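Local coordinates for activated BY transcription factor SSRB (Salmonella enterica, PDB 2WNW), which belongs to glycosyl hydrolase family 30 and joins a TIM barrel to a beta-sandwich domain in one chain, at residues Cys419-Leu422 with Glu427-Leu430; Cys374-Pro379 with Ala437-Trp442; Ile173-Leu178 with Arg222-Arg227. All coordinates share one frame; numbering follows the deposited sequence.

Contacts 1 and 2 lie on one side of the centre of the chain and contact 3 on the other. Contact 1 is a hairpin of the beta sandwich, contact 2 the junction between sandwich and TIM barrel, and contact 3 a pair of neighbouring helices on the outside of the barrel. Contacts 1 and 2 have their centres 16 Å apart and adjoin directly: Ile428 CG2 of contact 1 packs 3.8 Å from Leu440 CD2 of strand 437-442. That strand shows one side to the hairpin and the other, through Thr439 and Leu441, to the junction loop. Contact 3 is about 37 Å centre to centre from contact 2 and about 51 Å from contact 1, touching neither.

Contact 1 of 3, residues Cys419-Leu422 with Glu427-Leu430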
loop_
_atom_site.group_PDB
_atom_site.type_symbol
_atom_site.label_atom_id
_atom_site.label_comp_id
_atom_site.label_asym_id
_atom_site.label_seq_id
_atom_site.Cartn_x
_atom_site.Cartn_y
_atom_site.Cartn_z
ATOM N N CYS A 419 -19.639 -2.242 -1.155
ATOM C CA CYS A 419 -18.639 -2.242 -2.205
ATOM C C CYS A 419 -19.156 -3.081 -3.354
ATOM O O CYS A 419 -20.054 -3.905 -3.182
ATOM C CB CYS A 419 -17.310 -2.810 -1.699
ATOM S SG CYS A 419 -17.319 -4.567 -1.294
ATOM N N ARG A 420 -18.610 -2.841 -4.534
ATOM C CA ARG A 420 -18.995 -3.609 -5.696
ATOM C C ARG A 420 -17.738 -4.257 -6.236
ATOM O O ARG A 420 -16.829 -3.564 -6.695
ATOM C CB ARG A 420 -19.609 -2.710 -6.770
ATOM C CG ARG A 420 -21.022 -2.237 -6.478
ATOM C CD ARG A 420 -21.610 -1.575 -7.719
ATOM N NE ARG A 420 -20.983 -0.292 -7.999
ATOM C CZ ARG A 420 -20.771 0.196 -9.217
ATOM N NH1 ARG A 420 -21.127 -0.495 -10.292
ATOM N NH2 ARG A 420 -20.214 1.389 -9.359
ATOM N N VAL A 421 -17.663 -5.579 -6.152
ATOM C CA VAL A 421 -16.504 -6.284 -6.682
ATOM C C VAL A 421 -16.689 -6.242 -8.191
ATOM O O VAL A 421 -17.661 -6.785 -8.721
ATOM C CB VAL A 421 -16.456 -7.743 -6.202
ATOM C CG1 VAL A 421 -15.265 -8.458 -6.832
ATOM C CG2 VAL A 421 -16.352 -7.777 -4.680
ATOM N N LEU A 422 -15.756 -5.589 -8.873
ATOM C CA LEU A 422 -15.830 -5.428 -10.315
ATOM C C LEU A 422 -14.745 -6.223 -11.031
ATOM O O LEU A 422 -13.557 -5.970 -10.854
ATOM C CB LEU A 422 -15.729 -3.931 -10.647
ATOM C CG LEU A 422 -15.995 -3.365 -12.048
ATOM C CD1 LEU A 422 -14.797 -3.581 -12.936
ATOM C CD2 LEU A 422 -17.247 -4.000 -12.634
ATOM N N GLU A 427 -20.056 -7.557 -12.173
ATOM C CA GLU A 427 -19.932 -7.055 -10.808
ATOM C C GLU A 427 -20.899 -7.749 -9.857
ATOM O O GLU A 427 -21.876 -8.370 -10.277
ATOM C CB GLU A 427 -20.216 -5.551 -10.758
ATOM C CG GLU A 427 -21.706 -5.212 -10.813
ATOM C CD GLU A 427 -21.989 -3.729 -10.653
ATOM O OE1 GLU A 427 -21.565 -2.942 -11.521
ATOM O OE2 GLU A 427 -22.639 -3.353 -9.654
ATOM N N ILE A 428 -20.607 -7.640 -8.568
ATOM C CA ILE A 428 -21.462 -8.190 -7.533
ATOM C C ILE A 428 -21.364 -7.241 -6.345
ATOM O O ILE A 428 -20.271 -6.946 -5.860
ATOM C CB ILE A 428 -21.052 -9.626 -7.116
ATOM C CG1 ILE A 428 -22.012 -10.134 -6.035
ATOM C CG2 ILE A 428 -19.612 -9.652 -6.622
ATOM C CD1 ILE A 428 -21.845 -11.600 -5.684
ATOM N N ALA A 429 -22.513 -6.745 -5.902
ATOM C CA ALA A 429 -22.578 -5.813 -4.788
ATOM C C ALA A 429 -22.550 -6.538 -3.457
ATOM O O ALA A 429 -23.311 -7.481 -3.238
ATOM C CB ALA A 429 -23.846 -4.968 -4.889
ATOM N N LEU A 430 -21.673 -6.089 -2.567
ATOM C CA LEU A 430 -21.554 -6.694 -1.249
ATOM C C LEU A 430 -21.751 -5.662 -0.148
ATOM O O LEU A 430 -21.416 -4.487 -0.309
ATOM C CB LEU A 430 -20.177 -7.343 -1.078
ATOM C CG LEU A 430 -19.749 -8.436 -2.061
ATOM C CD1 LEU A 430 -18.371 -8.943 -1.666
ATOM C CD2 LEU A 430 -20.755 -9.575 -2.052
#
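Glu427 starts with CG wedged between its own backbone N and carbonyl carbon (chi1 78°) and then runs extended, while the chain of Arg420 bends at chi3 (-71°); together these torsions carry carboxylate and guanidinium to each other diagonally over the pair of strands. Arg420 NH1 lies 2.8 Å from Glu427 OE1, a salt bridge whose hydrogen bond is bent and weak. The carboxylate reaches the edge of the guanidinium, but the two planes are turned 44° apart, so the groups do not lie flat as a two-pronged pair. Both ends have further partners: Arg420 NH2 forms a salt bridge with Asp29 and bonds to Ser31 O, and Glu427 OE1 is also bonded to Gln27 N, an arrangement that would offset the cost of burying these charges. On the same face Leu422 CD2 leans on Glu427 CB at 3.8 Å, and small Ala429 faces the stem of Arg420.

The other face is apolar. Beta-branched Val421 sets CB 3.7 Å from Ile428 CG2, and its CG2 reaches diagonally to Leu430 CD1 at 3.8 Å. Cys419 and Leu430 form one hydrogen-bonded pair, with Leu430 N to Cys419 O at 2.8 Å, and Val421 with Ile428 forms the next, with Val421 N to Ile428 O at 3.0 Å.

This antiparallel beta hairpin belongs to the sandwich domain. Strand 33-37 runs parallel along its 417-423 arm, strand 17-25 pairs with the 426-432 arm, and Leu440 of strand 437-442 packs against Val421 and Ile428.

Contact 2 of 3, residues Cys374-Pro379 with Ala437-Trp442; sequences CRYVRP and ASTLLW
Tyr376 reaches from the loop after helix 365-374 to two side chains of strand 437-442, Thr439 and Leu441, in a small apolar contact. The alternation of a beta strand puts these two on one face, so a single aromatic ring can meet both. The first torsion of Tyr376 (chi1 -43°) sets CG beside the backbone N and anti to the carbonyl carbon, which sends the ring to the strand. A broad ring suits the place: its two ortho carbons meet Thr439 and Leu441 while one face still carries Arg375 CB.

Leu441 approaches with its fork. CD1 comes 3.7 Å from Tyr376 CD1, and CD2 comes 3.7 Å from Tyr376 CB. The two side chains cross at about a right angle, and the methyl CD1 meets the ring obliquely. A branched apolar side chain suits the place, since its two methyls can touch CB and the ring at once.

Thr439 touches the other ortho carbon, its CG2 lying 3.7 Å from Tyr376 CD2, again obliquely. Its rotamer (chi1 -58°) sorts the two branches: the methyl stands opposite the backbone N and serves the ring, whereas OG1 stands beside that N and hydrogen-bonds with His372 ND1 of the helix.

Within the loop, Arg375 CB sits 3.6 Å above the ring plane, over its centre, while the Arg375 side chain runs on past the phenol, whose OH lies at the edge of the guanidinium, in its plane, and NH1 forms a salt bridge with Glu80.

The contact is an interdomain junction, where the loop after helix 365-374 leads into strand 382-388 of the sandwich. Strand 437-442 runs between strands 2-9 and 405-411, from which Ile6 packs on Tyr376 and Leu441, and Val406 on Thr439 and Leu441.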
loop_
_atom_site.group_PDB
_atom_site.type_symbol
_atom_site.label_atom_id
_atom_site.label_comp_id
_atom_site.label_asym_id
_atom_site.label_seq_id
_atom_site.Cartn_x
_atom_site.Cartn_y
_atom_site.Cartn_z
ATOM N N CYS A 374 -7.037 -19.552 4.416
ATOM C CA CYS A 374 -6.594 -20.940 4.301
ATOM C C CYS A 374 -7.570 -21.991 3.793
ATOM O O CYS A 374 -7.148 -22.977 3.193
ATOM C CB CYS A 374 -5.995 -21.406 5.634
ATOM S SG CYS A 374 -7.183 -21.733 6.942
ATOM N N ARG A 375 -8.863 -21.795 4.019
ATOM C CA ARG A 375 -9.846 -22.771 3.562
ATOM C C ARG A 375 -10.072 -22.714 2.055
ATOM O O ARG A 375 -10.565 -23.677 1.458
ATOM C CB ARG A 375 -11.188 -22.547 4.273
ATOM C CG ARG A 375 -11.121 -22.684 5.789
ATOM C CD ARG A 375 -12.402 -22.193 6.454
ATOM N NE ARG A 375 -13.497 -23.153 6.348
ATOM C CZ ARG A 375 -13.617 -24.240 7.106
ATOM N NH1 ARG A 375 -12.708 -24.518 8.033
ATOM N NH2 ARG A 375 -14.657 -25.047 6.945
ATOM N N TYR A 376 -9.684 -21.608 1.430
ATOM C CA TYR A 376 -9.931 -21.434 0.001
ATOM C C TYR A 376 -8.739 -21.203 -0.917
ATOM O O TYR A 376 -8.835 -21.457 -2.117
ATOM C CB TYR A 376 -10.933 -20.290 -0.175
ATOM C CG TYR A 376 -12.055 -20.365 0.832
ATOM C CD1 TYR A 376 -13.035 -21.354 0.743
ATOM C CD2 TYR A 376 -12.082 -19.511 1.933
ATOM C CE1 TYR A 376 -14.006 -21.495 1.729
ATOM C CE2 TYR A 376 -13.044 -19.643 2.923
ATOM C CZ TYR A 376 -14.000 -20.639 2.820
ATOM O OH TYR A 376 -14.917 -20.804 3.829
ATOM N N VAL A 377 -7.628 -20.716 -0.372
ATOM C CA VAL A 377 -6.442 -20.457 -1.184
ATOM C C VAL A 377 -5.487 -21.645 -1.086
ATOM O O VAL A 377 -5.140 -22.086 0.011
ATOM C CB VAL A 377 -5.731 -19.160 -0.719
ATOM C CG1 VAL A 377 -4.556 -18.849 -1.629
ATOM C CG2 VAL A 377 -6.725 -17.998 -0.719
ATOM N N ARG A 378 -5.062 -22.158 -2.237
ATOM C CA ARG A 378 -4.178 -23.322 -2.278
ATOM C C ARG A 378 -2.723 -22.994 -2.587
ATOM O O ARG A 378 -2.418 -21.959 -3.181
ATOM C CB ARG A 378 -4.680 -24.318 -3.329
ATOM C CG ARG A 378 -6.124 -24.766 -3.156
ATOM C CD ARG A 378 -6.811 -24.770 -4.513
ATOM N NE ARG A 378 -8.153 -25.342 -4.488
ATOM C CZ ARG A 378 -9.040 -25.193 -5.469
ATOM N NH1 ARG A 378 -8.729 -24.485 -6.548
ATOM N NH2 ARG A 378 -10.235 -25.763 -5.382
ATOM N N PRO A 379 -1.800 -23.886 -2.189
ATOM C CA PRO A 379 -0.374 -23.670 -2.447
ATOM C C PRO A 379 -0.172 -23.483 -3.947
ATOM O O PRO A 379 -0.817 -24.161 -4.745
ATOM C CB PRO A 379 0.263 -24.961 -1.941
ATOM C CG PRO A 379 -0.634 -25.355 -0.815
ATOM C CD PRO A 379 -2.008 -25.118 -1.406
ATOM N N ALA A 437 -16.073 -9.795 7.487
ATOM C CA ALA A 437 -15.114 -10.271 6.506
ATOM C C ALA A 437 -15.859 -11.204 5.565
ATOM O O ALA A 437 -16.776 -11.920 5.979
ATOM C CB ALA A 437 -13.969 -11.015 7.188
ATOM N N SER A 438 -15.474 -11.188 4.298
ATOM C CA SER A 438 -16.110 -12.044 3.313
ATOM C C SER A 438 -15.082 -12.555 2.320
ATOM O O SER A 438 -14.133 -11.854 1.969
ATOM C CB SER A 438 -17.199 -11.276 2.559
ATOM O OG SER A 438 -18.206 -10.810 3.441
ATOM N N THR A 439 -15.268 -13.794 1.885
ATOM C CA THR A 439 -14.392 -14.387 0.894
ATOM C C THR A 439 -15.297 -14.765 -0.273
ATOM O O THR A 439 -16.278 -15.495 -0.101
ATOM C CB THR A 439 -13.682 -15.640 1.432
ATOM O OG1 THR A 439 -12.922 -15.294 2.599
ATOM C CG2 THR A 439 -12.735 -16.201 0.377
ATOM N N LEU A 440 -14.981 -14.230 -1.448
ATOM C CA LEU A 440 -15.750 -14.489 -2.660
ATOM C C LEU A 440 -14.958 -15.419 -3.568
ATOM O O LEU A 440 -13.785 -15.173 -3.848
ATOM C CB LEU A 440 -16.032 -13.171 -3.390
ATOM C CG LEU A 440 -16.768 -13.218 -4.733
ATOM C CD1 LEU A 440 -18.196 -13.711 -4.532
ATOM C CD2 LEU A 440 -16.769 -11.823 -5.350
ATOM N N LEU A 441 -15.605 -16.486 -4.024
ATOM C CA LEU A 441 -14.964 -17.464 -4.893
ATOM C C LEU A 441 -15.720 -17.547 -6.214
ATOM O O LEU A 441 -16.949 -17.615 -6.220
ATOM C CB LEU A 441 -14.986 -18.844 -4.233
ATOM C CG LEU A 441 -14.574 -18.949 -2.765
ATOM C CD1 LEU A 441 -14.848 -20.362 -2.271
ATOM C CD2 LEU A 441 -13.108 -18.596 -2.612
ATOM N N TRP A 442 -14.992 -17.546 -7.327
ATOM C CA TRP A 442 -15.628 -17.641 -8.632
ATOM C C TRP A 442 -14.641 -18.019 -9.726
ATOM O O TRP A 442 -13.425 -18.009 -9.516
ATOM C CB TRP A 442 -16.335 -16.322 -8.978
ATOM C CG TRP A 442 -15.450 -15.209 -9.467
ATOM C CD1 TRP A 442 -15.287 -14.805 -10.759
ATOM C CD2 TRP A 442 -14.657 -14.321 -8.667
ATOM N NE1 TRP A 442 -14.450 -13.717 -10.818
ATOM C CE2 TRP A 442 -14.047 -13.398 -9.548
ATOM C CE3 TRP A 442 -14.403 -14.214 -7.290
ATOM C CZ2 TRP A 442 -13.200 -12.376 -9.099
ATOM C CZ3 TRP A 442 -13.561 -13.197 -6.842
ATOM C CH2 TRP A 442 -12.969 -12.291 -7.748
#

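Contact 3 of 3, residues Ile173-Leu178 with Arg222-Arg227; sequences IIINYL and RPRLAR
Side-chain packing between two adjacent helices on the outside of the barrel joins Ile175 and Leu178 of helix 167-183 to Arg224 and Leu225 of helix 210-227. The short segments run in broadly the same direction, 34° apart, and their axes come no closer than 10.6 Å, a spacing bridged by branched aliphatic side chains.

The methyl CD2 of Leu225 is the meeting point. Ile175 CD1 touches it at 3.8 Å and Leu178 CD1 at 3.7 Å; the two partners stand three residues apart and so project from successive turns. Leu178 crosses Leu225 at about a right angle, Ile175 more obliquely. Ile175 turns its CD1 back at chi2 (-64°), which lets CG1 and CD1 both lie against Arg224 CB, CG1 at 3.9 Å.

This is the beta/alpha alternation of a TIM barrel: strand 190-192 comes between the two helices in sequence, and the helices pack round the parallel strands. Leu225 accordingly packs inward on Ile235 of strand 234-239, where a leucine fits the apolar layer.

Arg224 suits a border position. Its CB adds to the apolar patch, while the extended chain passes Ala168 and Ala171 and brings NE to a salt bridge with Asp172, the residue just before segment 173-178; NH1 bonds to Tyr220 O on its own helix.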
loop_
_atom_site.group_PDB
_atom_site.type_symbol
_atom_site.label_atom_id
_atom_site.label_comp_id
_atom_site.label_asym_id
_atom_site.label_seq_id
_atom_site.Cartn_x
_atom_site.Cartn_y
_atom_site.Cartn_z
ATOM N N ILE A 173 24.317 -30.968 14.408
ATOM C CA ILE A 173 23.168 -31.337 15.227
ATOM C C ILE A 173 21.886 -31.129 14.431
ATOM O O ILE A 173 20.979 -31.962 14.478
ATOM C CB ILE A 173 23.089 -30.495 16.515
ATOM C CG1 ILE A 173 24.236 -30.878 17.451
ATOM C CG2 ILE A 173 21.734 -30.706 17.200
ATOM C CD1 ILE A 173 24.233 -30.115 18.746
ATOM N N ILE A 174 21.816 -30.016 13.704
ATOM C CA ILE A 174 20.638 -29.715 12.894
ATOM C C ILE A 174 20.438 -30.793 11.833
ATOM O O ILE A 174 19.310 -31.179 11.541
ATOM C CB ILE A 174 20.755 -28.321 12.231
ATOM C CG1 ILE A 174 20.695 -27.236 13.311
ATOM C CG2 ILE A 174 19.631 -28.119 11.224
ATOM C CD1 ILE A 174 20.956 -25.828 12.804
ATOM N N ILE A 175 21.529 -31.286 11.255
ATOM C CA ILE A 175 21.411 -32.344 10.257
ATOM C C ILE A 175 20.844 -33.601 10.929
ATOM O O ILE A 175 19.962 -34.260 10.380
ATOM C CB ILE A 175 22.779 -32.680 9.616
ATOM C CG1 ILE A 175 23.280 -31.486 8.799
ATOM C CG2 ILE A 175 22.650 -33.913 8.725
ATOM C CD1 ILE A 175 22.404 -31.135 7.599
ATOM N N ASN A 176 21.335 -33.930 12.121
ATOM C CA ASN A 176 20.823 -35.111 12.812
ATOM C C ASN A 176 19.357 -34.943 13.191
ATOM O O ASN A 176 18.602 -35.916 13.243
ATOM C CB ASN A 176 21.667 -35.435 14.045
ATOM C CG ASN A 176 22.877 -36.280 13.702
ATOM O OD1 ASN A 176 23.988 -35.774 13.558
ATOM N ND2 ASN A 176 22.655 -37.582 13.542
ATOM N N TYR A 177 18.960 -33.704 13.456
ATOM C CA TYR A 177 17.570 -33.398 13.770
ATOM C C TYR A 177 16.758 -33.790 12.531
ATOM O O TYR A 177 15.733 -34.467 12.629
ATOM C CB TYR A 177 17.420 -31.895 14.041
ATOM C CG TYR A 177 16.000 -31.371 13.934
ATOM C CD1 TYR A 177 15.128 -31.425 15.020
ATOM C CD2 TYR A 177 15.533 -30.819 12.740
ATOM C CE1 TYR A 177 13.824 -30.939 14.922
ATOM C CE2 TYR A 177 14.231 -30.332 12.630
ATOM C CZ TYR A 177 13.385 -30.394 13.724
ATOM O OH TYR A 177 12.109 -29.902 13.623
ATOM N N LEU A 178 17.234 -33.366 11.362
ATOM C CA LEU A 178 16.555 -33.672 10.105
ATOM C C LEU A 178 16.500 -35.177 9.832
ATOM O O LEU A 178 15.475 -35.692 9.389
ATOM C CB LEU A 178 17.243 -32.954 8.938
ATOM C CG LEU A 178 17.148 -31.422 8.912
ATOM C CD1 LEU A 178 17.993 -30.869 7.772
ATOM C CD2 LEU A 178 15.692 -30.998 8.752
ATOM N N ARG A 222 24.500 -25.285 4.064
ATOM C CA ARG A 222 24.458 -25.677 2.662
ATOM C C ARG A 222 25.314 -26.893 2.298
ATOM O O ARG A 222 24.800 -27.869 1.759
ATOM C CB ARG A 222 24.815 -24.482 1.768
ATOM C CG ARG A 222 23.636 -23.541 1.517
ATOM C CD ARG A 222 22.511 -24.279 0.802
ATOM N NE ARG A 222 21.321 -23.454 0.620
ATOM C CZ ARG A 222 20.099 -23.943 0.430
ATOM N NH1 ARG A 222 19.906 -25.256 0.392
ATOM N NH2 ARG A 222 19.065 -23.123 0.304
ATOM N N PRO A 223 26.624 -26.858 2.596
ATOM C CA PRO A 223 27.495 -27.996 2.269
ATOM C C PRO A 223 27.027 -29.313 2.891
ATOM O O PRO A 223 27.079 -30.367 2.256
ATOM C CB PRO A 223 28.853 -27.559 2.816
ATOM C CG PRO A 223 28.799 -26.075 2.707
ATOM C CD PRO A 223 27.406 -25.770 3.207
ATOM N N ARG A 224 26.570 -29.253 4.138
ATOM C CA ARG A 224 26.104 -30.453 4.821
ATOM C C ARG A 224 24.800 -30.963 4.229
ATOM O O ARG A 224 24.641 -32.161 4.011
ATOM C CB ARG A 224 25.950 -30.178 6.322
ATOM C CG ARG A 224 27.294 -29.956 7.008
ATOM C CD ARG A 224 27.168 -29.580 8.479
ATOM N NE ARG A 224 28.481 -29.538 9.121
ATOM C CZ ARG A 224 29.422 -28.632 8.864
ATOM N NH1 ARG A 224 29.203 -27.667 7.978
ATOM N NH2 ARG A 224 30.597 -28.705 9.473
ATOM N N LEU A 225 23.867 -30.054 3.962
ATOM C CA LEU A 225 22.591 -30.448 3.376
ATOM C C LEU A 225 22.845 -31.127 2.035
ATOM O O LEU A 225 22.238 -32.148 1.719
ATOM C CB LEU A 225 21.696 -29.219 3.175
ATOM C CG LEU A 225 21.162 -28.584 4.464
ATOM C CD1 LEU A 225 20.602 -27.195 4.166
ATOM C CD2 LEU A 225 20.101 -29.490 5.067
ATOM N N ALA A 226 23.751 -30.554 1.253
ATOM C CA ALA A 226 24.086 -31.107 -0.053
ATOM C C ALA A 226 24.632 -32.529 0.076
ATOM O O ALA A 226 24.216 -33.427 -0.660
ATOM C CB ALA A 226 25.107 -30.213 -0.748
ATOM N N ARG A 227 25.551 -32.735 1.015
ATOM C CA ARG A 227 26.139 -34.058 1.218
ATOM C C ARG A 227 25.096 -35.101 1.614
ATOM O O ARG A 227 25.282 -36.295 1.373
ATOM C CB ARG A 227 27.250 -34.000 2.277
ATOM C CG ARG A 227 28.498 -33.249 1.822
ATOM C CD ARG A 227 29.699 -33.584 2.696
ATOM N NE ARG A 227 29.608 -33.002 4.030
ATOM C CZ ARG A 227 29.959 -31.754 4.322
ATOM N NH1 ARG A 227 30.429 -30.957 3.373
ATOM N NH2 ARG A 227 29.844 -31.306 5.564
#